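Long-range contacts in N-acetyltransferase family protein (Bacillus anthracis, PDB 3LNB), which catalyses, as an arylamine N-acetyltransferase, acetyl transfer from acetyl-coenzyme A to arylamines, and inactivates the antibacterial sulfamethoxazole: residues A[116-121]-A[221-226]; A[160-165]-A[172-177]; A[178-183]-A[192-197]. The protein carries 1 engineered substitution. All blocks are in the same frame, centred on the assembly; numbering follows the deposited sequence.

Contact 1: A[116-121]-A[221-226]; sequences QVYKVA and FTLDPI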
loop_
_atom_site.group_PDB
_atom_site.type_symbol
_atom_site.label_atom_id
_atom_site.label_comp_id
_atom_site.label_asym_id
_atom_site.label_seq_id
_atom_site.Cartn_x
_atom_site.Cartn_y
_atom_site.Cartn_z
ATOM N N GLN A 116 -8.855 8.606 14.683
ATOM C CA GLN A 116 -9.242 7.379 15.368
ATOM C C GLN A 116 -8.975 6.271 14.345
ATOM O O GLN A 116 -9.829 5.962 13.506
ATOM C CB GLN A 116 -10.735 7.397 15.717
ATOM C CG GLN A 116 -11.145 8.367 16.805
ATOM C CD GLN A 116 -12.655 8.373 17.019
ATOM O OE1 GLN A 116 -13.360 9.275 16.562
ATOM N NE2 GLN A 116 -13.160 7.349 17.702
ATOM N N VAL A 117 -7.786 5.689 14.405
ATOM C CA VAL A 117 -7.420 4.647 13.466
ATOM C C VAL A 117 -6.824 3.421 14.128
ATOM O O VAL A 117 -6.327 3.489 15.246
ATOM C CB VAL A 117 -6.386 5.167 12.445
ATOM C CG1 VAL A 117 -7.013 6.225 11.548
ATOM C CG2 VAL A 117 -5.181 5.745 13.175
ATOM N N TYR A 118 -6.906 2.293 13.433
ATOM C CA TYR A 118 -6.306 1.050 13.898
ATOM C C TYR A 118 -6.031 0.160 12.690
ATOM O O TYR A 118 -6.657 0.313 11.638
ATOM C CB TYR A 118 -7.182 0.325 14.937
ATOM C CG TYR A 118 -8.535 -0.151 14.466
ATOM C CD1 TYR A 118 -9.642 0.700 14.476
ATOM C CD2 TYR A 118 -8.716 -1.472 14.038
ATOM C CE1 TYR A 118 -10.902 0.245 14.075
ATOM C CE2 TYR A 118 -9.967 -1.936 13.635
ATOM C CZ TYR A 118 -11.053 -1.077 13.656
ATOM O OH TYR A 118 -12.284 -1.543 13.268
ATOM N N LYS A 119 -5.072 -0.747 12.843
ATOM C CA LYS A 119 -4.681 -1.653 11.775
ATOM C C LYS A 119 -5.404 -2.989 11.888
ATOM O O LYS A 119 -5.730 -3.432 12.990
ATOM C CB LYS A 119 -3.167 -1.910 11.834
ATOM C CG LYS A 119 -2.300 -0.660 11.761
ATOM C CD LYS A 119 -0.810 -0.995 11.838
ATOM C CE LYS A 119 -0.394 -1.470 13.223
ATOM N NZ LYS A 119 -0.620 -0.425 14.256
ATOM N N VAL A 120 -5.653 -3.622 10.743
ATOM C CA VAL A 120 -6.298 -4.935 10.709
ATOM C C VAL A 120 -5.634 -5.738 9.601
ATOM O O VAL A 120 -5.057 -5.175 8.677
ATOM C CB VAL A 120 -7.825 -4.856 10.416
ATOM C CG1 VAL A 120 -8.514 -3.972 11.444
ATOM C CG2 VAL A 120 -8.072 -4.354 8.997
ATOM N N ALA A 121 -5.696 -7.058 9.703
ATOM C CA ALA A 121 -5.094 -7.887 8.679
ATOM C C ALA A 121 -6.105 -8.120 7.565
ATOM O O ALA A 121 -7.315 -7.983 7.761
ATOM C CB ALA A 121 -4.648 -9.213 9.273
ATOM N N PHE A 221 -11.169 -9.017 4.867
ATOM C CA PHE A 221 -10.586 -8.571 6.127
ATOM C C PHE A 221 -11.609 -8.621 7.256
ATOM O O PHE A 221 -12.794 -8.868 7.023
ATOM C CB PHE A 221 -10.006 -7.148 6.008
ATOM C CG PHE A 221 -11.030 -6.077 5.743
ATOM C CD1 PHE A 221 -11.520 -5.858 4.456
ATOM C CD2 PHE A 221 -11.505 -5.283 6.784
ATOM C CE1 PHE A 221 -12.468 -4.862 4.212
ATOM C CE2 PHE A 221 -12.455 -4.283 6.548
ATOM C CZ PHE A 221 -12.936 -4.072 5.266
ATOM N N THR A 222 -11.126 -8.416 8.478
ATOM C CA THR A 222 -11.973 -8.407 9.669
ATOM C C THR A 222 -11.667 -7.110 10.412
ATOM O O THR A 222 -10.798 -6.343 9.996
ATOM C CB THR A 222 -11.661 -9.589 10.614
ATOM O OG1 THR A 222 -10.384 -9.386 11.228
ATOM C CG2 THR A 222 -11.643 -10.901 9.848
ATOM N N LEU A 223 -12.377 -6.860 11.504
ATOM C CA LEU A 223 -12.147 -5.650 12.274
ATOM C C LEU A 223 -11.352 -5.930 13.559
ATOM O O LEU A 223 -11.381 -5.141 14.506
ATOM C CB LEU A 223 -13.488 -4.960 12.588
ATOM C CG LEU A 223 -14.346 -4.636 11.349
ATOM C CD1 LEU A 223 -15.596 -3.886 11.761
ATOM C CD2 LEU A 223 -13.547 -3.803 10.351
ATOM N N ASP A 224 -10.639 -7.055 13.582
ATOM C CA ASP A 224 -9.805 -7.419 14.728
ATOM C C ASP A 224 -8.506 -6.605 14.675
ATOM O O ASP A 224 -7.703 -6.769 13.755
ATOM C CB ASP A 224 -9.437 -8.911 14.701
ATOM C CG ASP A 224 -10.651 -9.823 14.698
ATOM O OD1 ASP A 224 -11.607 -9.558 15.458
ATOM O OD2 ASP A 224 -10.640 -10.821 13.944
ATOM N N PRO A 225 -8.278 -5.729 15.667
ATOM C CA PRO A 225 -7.085 -4.877 15.760
ATOM C C PRO A 225 -5.783 -5.670 15.865
ATOM O O PRO A 225 -5.690 -6.615 16.646
ATOM C CB PRO A 225 -7.328 -4.068 17.034
ATOM C CG PRO A 225 -8.815 -4.043 17.158
ATOM C CD PRO A 225 -9.209 -5.446 16.773
ATOM N N ILE A 226 -4.776 -5.277 15.088
ATOM C CA ILE A 226 -3.489 -5.956 15.132
ATOM C C ILE A 226 -2.386 -5.012 15.596
ATOM O O ILE A 226 -2.387 -3.823 15.268
ATOM C CB ILE A 226 -3.114 -6.550 13.754
ATOM C CG1 ILE A 226 -2.996 -5.441 12.708
ATOM C CG2 ILE A 226 -4.162 -7.574 13.342
ATOM C CD1 ILE A 226 -2.656 -5.946 11.313
HETATM O O HOH W 1 -3.806 -1.230 15.312
HETATM O O HOH W 2 -7.033 -8.247 11.827
HETATM O O HOH W 3 -8.440 -9.552 9.719
#
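The delta methyl of Ile226 lies against the backbone of segment 116-121, with CD1 3.4 Å from Val120 C and a looser touch on the CB of Ala121. With CG1 held between the backbone N and carbonyl carbon of its own residue (chi1 61°), this branch lies over the strand, and Ile226 CG1 comes within 3.6 Å of Lys119 CB. Val120 sends CG2 slantwise to the Phe221 ring, where CD2 is 4.2 Å away, while its CB rests 3.4 Å from Thr222 O. Further along, the Tyr118 ring reaches Pro225 obliquely, its CD2 being 4.0 Å from Pro225 CG, and the phenol oxygen lies beside Leu223 CB.

The polar edge holds one direct backbone bond, from Ile226 N to Lys119 O at 3.0 Å. Three waters add further links: one joins Lys119 N to Ile226 O, a second joins Ala121 N to Asp224 O, and a third lies between Ala121 O and Thr222 OG1. Strands splayed at 114° and bridged by water mark a frayed junction between antiparallel neighbours, here in the large curved sheet of the central beta-barrel domain expected of the arylamine N-acetyltransferase fold.

Contact 2: A[160-165]-A[172-177]; sequences LPLHPV and ISSQTG. With FMT (formic acid), chain C.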
loop_
_atom_site.group_PDB
_atom_site.type_symbol
_atom_site.label_atom_id
_atom_site.label_comp_id
_atom_site.label_asym_id
_atom_site.label_seq_id
_atom_site.Cartn_x
_atom_site.Cartn_y
_atom_site.Cartn_z
ATOM N N LEU A 160 -4.838 1.337 -5.818
ATOM C CA LEU A 160 -4.986 2.327 -4.757
ATOM C C LEU A 160 -6.278 3.134 -4.891
ATOM O O LEU A 160 -6.528 3.753 -5.924
ATOM C CB LEU A 160 -3.783 3.271 -4.773
ATOM C CG LEU A 160 -2.419 2.622 -4.528
ATOM C CD1 LEU A 160 -1.319 3.654 -4.749
ATOM C CD2 LEU A 160 -2.366 2.061 -3.108
ATOM N N PRO A 161 -7.122 3.128 -3.848
ATOM C CA PRO A 161 -8.381 3.882 -3.899
ATOM C C PRO A 161 -8.145 5.393 -3.941
ATOM O O PRO A 161 -8.903 6.129 -4.576
ATOM C CB PRO A 161 -9.094 3.442 -2.625
ATOM C CG PRO A 161 -8.604 2.031 -2.449
ATOM C CD PRO A 161 -7.125 2.192 -2.711
ATOM N N LEU A 162 -7.097 5.842 -3.250
ATOM C CA LEU A 162 -6.737 7.259 -3.197
ATOM C C LEU A 162 -7.778 8.141 -2.499
ATOM O O LEU A 162 -7.761 9.365 -2.633
ATOM C CB LEU A 162 -6.464 7.782 -4.608
ATOM C CG LEU A 162 -5.385 7.029 -5.394
ATOM C CD1 LEU A 162 -5.187 7.700 -6.748
ATOM C CD2 LEU A 162 -4.067 7.004 -4.608
ATOM N N HIS A 163 -8.679 7.503 -1.757
ATOM C CA HIS A 163 -9.731 8.179 -0.985
ATOM C C HIS A 163 -10.201 7.192 0.080
ATOM O O HIS A 163 -10.121 5.980 -0.114
ATOM C CB HIS A 163 -10.967 8.499 -1.844
ATOM C CG HIS A 163 -10.685 9.329 -3.054
ATOM N ND1 HIS A 163 -10.476 10.690 -2.994
ATOM C CD2 HIS A 163 -10.574 8.987 -4.359
ATOM C CE1 HIS A 163 -10.248 11.151 -4.211
ATOM N NE2 HIS A 163 -10.302 10.137 -5.057
ATOM N N PRO A 164 -10.680 7.692 1.226
ATOM C CA PRO A 164 -11.152 6.743 2.234
ATOM C C PRO A 164 -12.327 6.005 1.593
ATOM O O PRO A 164 -13.105 6.615 0.863
ATOM C CB PRO A 164 -11.614 7.652 3.369
ATOM C CG PRO A 164 -10.692 8.815 3.263
ATOM C CD PRO A 164 -10.615 9.059 1.776
ATOM N N VAL A 165 -12.455 4.706 1.845
ATOM C CA VAL A 165 -13.564 3.942 1.275
ATOM C C VAL A 165 -14.555 3.666 2.403
ATOM O O VAL A 165 -14.262 2.921 3.335
ATOM C CB VAL A 165 -13.069 2.620 0.660
ATOM C CG1 VAL A 165 -14.192 1.959 -0.137
ATOM C CG2 VAL A 165 -11.860 2.890 -0.239
ATOM N N ILE A 172 -16.146 4.385 -4.711
ATOM C CA ILE A 172 -15.055 5.345 -4.685
ATOM C C ILE A 172 -14.335 5.135 -6.015
ATOM O O ILE A 172 -13.973 4.008 -6.361
ATOM C CB ILE A 172 -14.062 5.067 -3.533
ATOM C CG1 ILE A 172 -14.745 5.298 -2.175
ATOM C CG2 ILE A 172 -12.816 5.933 -3.703
ATOM C CD1 ILE A 172 -15.382 6.671 -2.014
ATOM N N SER A 173 -14.143 6.205 -6.774
ATOM C CA SER A 173 -13.464 6.077 -8.054
ATOM C C SER A 173 -12.216 6.937 -8.094
ATOM O O SER A 173 -12.174 8.020 -7.512
ATOM C CB SER A 173 -14.402 6.472 -9.199
ATOM O OG SER A 173 -14.747 7.840 -9.125
ATOM N N SER A 174 -11.182 6.429 -8.752
ATOM C CA SER A 174 -9.939 7.166 -8.893
ATOM C C SER A 174 -9.360 6.763 -10.235
ATOM O O SER A 174 -9.991 6.024 -10.984
ATOM C CB SER A 174 -8.963 6.819 -7.759
ATOM O OG SER A 174 -8.493 5.485 -7.852
ATOM N N GLN A 175 -8.165 7.241 -10.544
ATOM C CA GLN A 175 -7.542 6.894 -11.810
ATOM C C GLN A 175 -7.183 5.409 -11.875
ATOM O O GLN A 175 -6.959 4.871 -12.952
ATOM C CB GLN A 175 -6.284 7.737 -12.025
ATOM C CG GLN A 175 -5.180 7.483 -11.010
ATOM C CD GLN A 175 -3.913 8.260 -11.323
ATOM O OE1 GLN A 175 -3.915 9.490 -11.331
ATOM N NE2 GLN A 175 -2.823 7.542 -11.591
ATOM N N THR A 176 -7.141 4.732 -10.734
ATOM C CA THR A 176 -6.774 3.320 -10.747
ATOM C C THR A 176 -7.965 2.382 -10.926
ATOM O O THR A 176 -7.789 1.194 -11.201
ATOM C CB THR A 176 -6.023 2.913 -9.460
ATOM O OG1 THR A 176 -6.941 2.877 -8.362
ATOM C CG2 THR A 176 -4.896 3.913 -9.157
ATOM N N GLY A 177 -9.170 2.919 -10.767
ATOM C CA GLY A 177 -10.362 2.106 -10.915
ATOM C C GLY A 177 -11.442 2.496 -9.923
ATOM O O GLY A 177 -11.432 3.606 -9.393
HETATM C C FMT C . -8.143 10.314 -7.924
HETATM O O1 FMT C . -9.348 10.412 -7.789
HETATM O O2 FMT C . -7.641 9.725 -9.022
#
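An ST turn set within a type I beta turn, Ser174 to Gly177, brings two hydroxyls onto the carbonyl of Leu160. Thr176 OG1 donates to Leu160 O at 2.6 Å, approaching from above the carbonyl plane, whereas the bond from Ser174 OG to the same oxygen is weak at 3.3 Å. Thr176 OG1 is also hydrogen-bonded to Tyr179 OH. Thr176 N donates to Ser174 OG at 3.3 Å, and backbone bonds in both directions between Ser174 and Gly177 close the turn. It connects strands 172-174 and 177-182 as a tight hairpin. The loop from Leu160 leads into strand 165-166 and so brings the two outermost strands of the large antiparallel sheet, 165-166 and 172-174, near each other, consistent with a barrel.

Here Ile172 packs against His163 and Val165. Its CG2 lies 3.7 Å from His163 CB, and its CG1 lies 4.0 Å from Val165 CG1, both pairs meeting aslant; Ile172 CD1 touches Pro164 O. The His163 ring is held at both nitrogens: ND1 bonds to Asp56 OD1, and NE2 donates at 2.9 Å to O1 of a formic acid molecule, probably from the crystallisation liquor; this oxygen lies at the ring edge and in its plane. The other formic acid oxygen, O2, accepts from Gln175 N at 3.0 Å.

Contact 3: A[178-183]-A[192-197]; sequences EYRIRK and ILEMRK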
loop_
_atom_site.group_PDB
_atom_site.type_symbol
_atom_site.label_atom_id
_atom_site.label_comp_id
_atom_site.label_asym_id
_atom_site.label_seq_id
_atom_site.Cartn_x
_atom_site.Cartn_y
_atom_site.Cartn_z
ATOM N N GLU A 178 -12.381 1.586 -9.683
ATOM C CA GLU A 178 -13.474 1.835 -8.749
ATOM C C GLU A 178 -13.399 0.858 -7.585
ATOM O O GLU A 178 -12.990 -0.289 -7.763
ATOM C CB GLU A 178 -14.819 1.675 -9.449
ATOM C CG GLU A 178 -14.984 2.504 -10.707
ATOM C CD GLU A 178 -16.447 2.649 -11.097
ATOM O OE1 GLU A 178 -17.130 1.617 -11.265
ATOM O OE2 GLU A 178 -16.916 3.799 -11.225
ATOM N N TYR A 179 -13.805 1.312 -6.401
ATOM C CA TYR A 179 -13.766 0.470 -5.208
ATOM C C TYR A 179 -14.974 0.656 -4.292
ATOM O O TYR A 179 -15.561 1.734 -4.232
ATOM C CB TYR A 179 -12.495 0.759 -4.401
ATOM C CG TYR A 179 -11.236 0.751 -5.232
ATOM C CD1 TYR A 179 -10.847 1.881 -5.952
ATOM C CD2 TYR A 179 -10.451 -0.391 -5.320
ATOM C CE1 TYR A 179 -9.698 1.871 -6.746
ATOM C CE2 TYR A 179 -9.303 -0.416 -6.106
ATOM C CZ TYR A 179 -8.933 0.717 -6.818
ATOM O OH TYR A 179 -7.810 0.687 -7.611
ATOM N N ARG A 180 -15.322 -0.405 -3.571
ATOM C CA ARG A 180 -16.439 -0.372 -2.645
ATOM C C ARG A 180 -16.239 -1.398 -1.542
ATOM O O ARG A 180 -15.590 -2.429 -1.742
ATOM C CB ARG A 180 -17.757 -0.674 -3.371
ATOM C CG ARG A 180 -17.904 -2.122 -3.824
ATOM C CD ARG A 180 -19.224 -2.370 -4.559
ATOM N NE ARG A 180 -19.328 -3.759 -5.004
ATOM C CZ ARG A 180 -20.289 -4.242 -5.792
ATOM N NH1 ARG A 180 -21.255 -3.450 -6.240
ATOM N NH2 ARG A 180 -20.282 -5.525 -6.132
ATOM N N ILE A 181 -16.800 -1.098 -0.378
ATOM C CA ILE A 181 -16.727 -1.983 0.773
ATOM C C ILE A 181 -18.076 -2.668 0.965
ATOM O O ILE A 181 -19.134 -2.048 0.802
ATOM C CB ILE A 181 -16.408 -1.208 2.071
ATOM C CG1 ILE A 181 -15.027 -0.552 1.977
ATOM C CG2 ILE A 181 -16.479 -2.156 3.264
ATOM C CD1 ILE A 181 -13.892 -1.534 1.719
ATOM N N ARG A 182 -18.025 -3.951 1.305
ATOM C CA ARG A 182 -19.221 -4.738 1.551
ATOM C C ARG A 182 -18.962 -5.649 2.746
ATOM O O ARG A 182 -17.886 -6.252 2.866
ATOM C CB ARG A 182 -19.576 -5.585 0.323
ATOM C CG ARG A 182 -20.141 -4.798 -0.856
ATOM C CD ARG A 182 -21.554 -4.314 -0.561
ATOM N NE ARG A 182 -22.195 -3.711 -1.728
ATOM C CZ ARG A 182 -21.910 -2.502 -2.206
ATOM N NH1 ARG A 182 -20.983 -1.754 -1.622
ATOM N NH2 ARG A 182 -22.567 -2.031 -3.260
ATOM N N LYS A 183 -19.937 -5.724 3.643
ATOM C CA LYS A 183 -19.814 -6.578 4.805
ATOM C C LYS A 183 -20.354 -7.933 4.375
ATOM O O LYS A 183 -21.551 -8.190 4.442
ATOM C CB LYS A 183 -20.635 -6.028 5.972
ATOM C CG LYS A 183 -20.466 -6.815 7.259
ATOM C CD LYS A 183 -21.113 -6.090 8.424
ATOM C CE LYS A 183 -20.870 -6.816 9.728
ATOM N NZ LYS A 183 -21.563 -8.132 9.749
ATOM N N ILE A 192 -15.142 -7.216 2.835
ATOM C CA ILE A 192 -14.351 -7.309 1.624
ATOM C C ILE A 192 -14.273 -5.950 0.960
ATOM O O ILE A 192 -15.125 -5.086 1.166
ATOM C CB ILE A 192 -14.972 -8.283 0.578
ATOM C CG1 ILE A 192 -16.379 -7.807 0.191
ATOM C CG2 ILE A 192 -15.016 -9.699 1.123
ATOM C CD1 ILE A 192 -17.002 -8.600 -0.944
ATOM N N LEU A 193 -13.216 -5.761 0.188
ATOM C CA LEU A 193 -13.055 -4.554 -0.589
ATOM C C LEU A 193 -13.117 -5.128 -1.994
ATOM O O LEU A 193 -12.308 -5.987 -2.350
ATOM C CB LEU A 193 -11.697 -3.892 -0.349
ATOM C CG LEU A 193 -11.395 -2.737 -1.318
ATOM C CD1 LEU A 193 -10.342 -1.819 -0.740
ATOM C CD2 LEU A 193 -10.934 -3.289 -2.660
ATOM N N GLU A 194 -14.099 -4.697 -2.771
ATOM C CA GLU A 194 -14.235 -5.169 -4.141
ATOM C C GLU A 194 -13.742 -4.062 -5.052
ATOM O O GLU A 194 -13.678 -2.902 -4.642
ATOM C CB GLU A 194 -15.693 -5.492 -4.468
ATOM C CG GLU A 194 -16.231 -6.697 -3.728
ATOM C CD GLU A 194 -17.518 -7.220 -4.343
ATOM O OE1 GLU A 194 -18.533 -6.491 -4.325
ATOM O OE2 GLU A 194 -17.507 -8.360 -4.850
ATOM N N MET A 195 -13.409 -4.411 -6.288
ATOM C CA MET A 195 -12.902 -3.419 -7.221
ATOM C C MET A 195 -13.130 -3.815 -8.678
ATOM O O MET A 195 -13.434 -4.969 -8.977
ATOM C CB MET A 195 -11.403 -3.240 -6.989
ATOM C CG MET A 195 -10.583 -4.448 -7.433
ATOM S SD MET A 195 -8.823 -4.338 -7.029
ATOM C CE MET A 195 -8.360 -6.067 -7.196
ATOM N N ARG A 196 -12.972 -2.840 -9.570
ATOM C CA ARG A 196 -13.111 -3.046 -11.012
ATOM C C ARG A 196 -12.547 -1.819 -11.727
ATOM O O ARG A 196 -12.284 -0.791 -11.092
ATOM C CB ARG A 196 -14.582 -3.241 -11.409
ATOM C CG ARG A 196 -15.462 -2.026 -11.184
ATOM C CD ARG A 196 -16.839 -2.185 -11.841
ATOM N NE ARG A 196 -17.684 -1.014 -11.607
ATOM C CZ ARG A 196 -18.926 -0.870 -12.071
ATOM N NH1 ARG A 196 -19.486 -1.820 -12.806
ATOM N NH2 ARG A 196 -19.620 0.220 -11.778
ATOM N N LYS A 197 -12.356 -1.930 -13.040
ATOM C CA LYS A 197 -11.841 -0.816 -13.834
ATOM C C LYS A 197 -12.757 0.398 -13.712
ATOM O O LYS A 197 -13.911 0.365 -14.160
ATOM C CB LYS A 197 -11.738 -1.206 -15.311
ATOM C CG LYS A 197 -10.613 -2.171 -15.657
ATOM C CD LYS A 197 -10.921 -3.592 -15.204
ATOM C CE LYS A 197 -9.868 -4.552 -15.730
ATOM N NZ LYS A 197 -8.483 -4.052 -15.422
#
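Arg180 and Arg196 each place CG between their own backbone N and carbonyl carbon (chi1 71° and 65°) and then run extended to NE, while Glu194 and Glu178, with CG beside the backbone N, stretch out alongside them. Each arginine thereby forms a salt bridge with the glutamate directly across the strand pair. Arg180 turns its NE and NH2 side to a single carboxylate oxygen: NH2 reaches Glu194 OE1 at 2.7 Å on the syn side, NE reaches it at 2.9 Å on the anti side, both from the same face of a carboxylate turned only 20° from the guanidinium. Arg196 also turns NE and NH2 to one oxygen, Glu178 OE1, but NE meets it at 2.7 Å nearly end-on to the C-O bond, with the oxygen tilted from the guanidinium plane, and the bond from NH2 is weak. Arg182 bends back so that its guanidinium face lies against Arg180 CD, and its NH1 donates to Ile181 O and to Gly169 O.

The other face, carrying Tyr179, Ile181, Leu193 and Met195, is largely apolar, though Tyr179 OH bonds to Thr176 OG1. Tyr179 CD2 is 3.4 Å from Met195 CB; Met195 SD lies obliquely beside the ring, 5.3 Å from the Tyr179 ring centroid, a Met-aromatic contact. Leu193 CD2 comes to the ring edge, and Ile181 CD1 rests 3.8 Å from Leu193 CB. Between the faces, paired backbone bonds join Glu178 with Arg196, Arg180 with Glu194 and Arg182 with Ile192; the straightest, Glu178 N to Arg196 O, measures 2.8 Å.

The two strands form an antiparallel beta hairpin within the large sheet. Strand 191-196 pairs on its other side with strand 216-225, and Trp215 makes a cation-pi contact with Arg180. On the far side of the hairpin strand 172-174 pairs with strand 177-182, with a backbone hydrogen bond between Ile172 and Tyr179.

All three contacts involve one large antiparallel sheet, and contacts 2 and 3 are both nested along the chain within the loop that contact 1 closes, contact 2 coming first. Contacts 2 and 3 have centres 10 Å apart and touch directly, Val165 packing on Ile181. Contact 1 lies about 18 Å from contact 3, centre to centre, yet reaches it through the Phe221 ring, which packs on the backbone of Ile192; from contact 2 its centre is 20 Å away, without touch. Across the sheet, contact 1 lies in the middle, contact 3 next, and contact 2 brings the two outermost strands, 165-166 and 172-174, together, consistent with a closed barrel. The side chains of Met195 and Leu160 lie about 7 and 8 Å from bound coenzyme A.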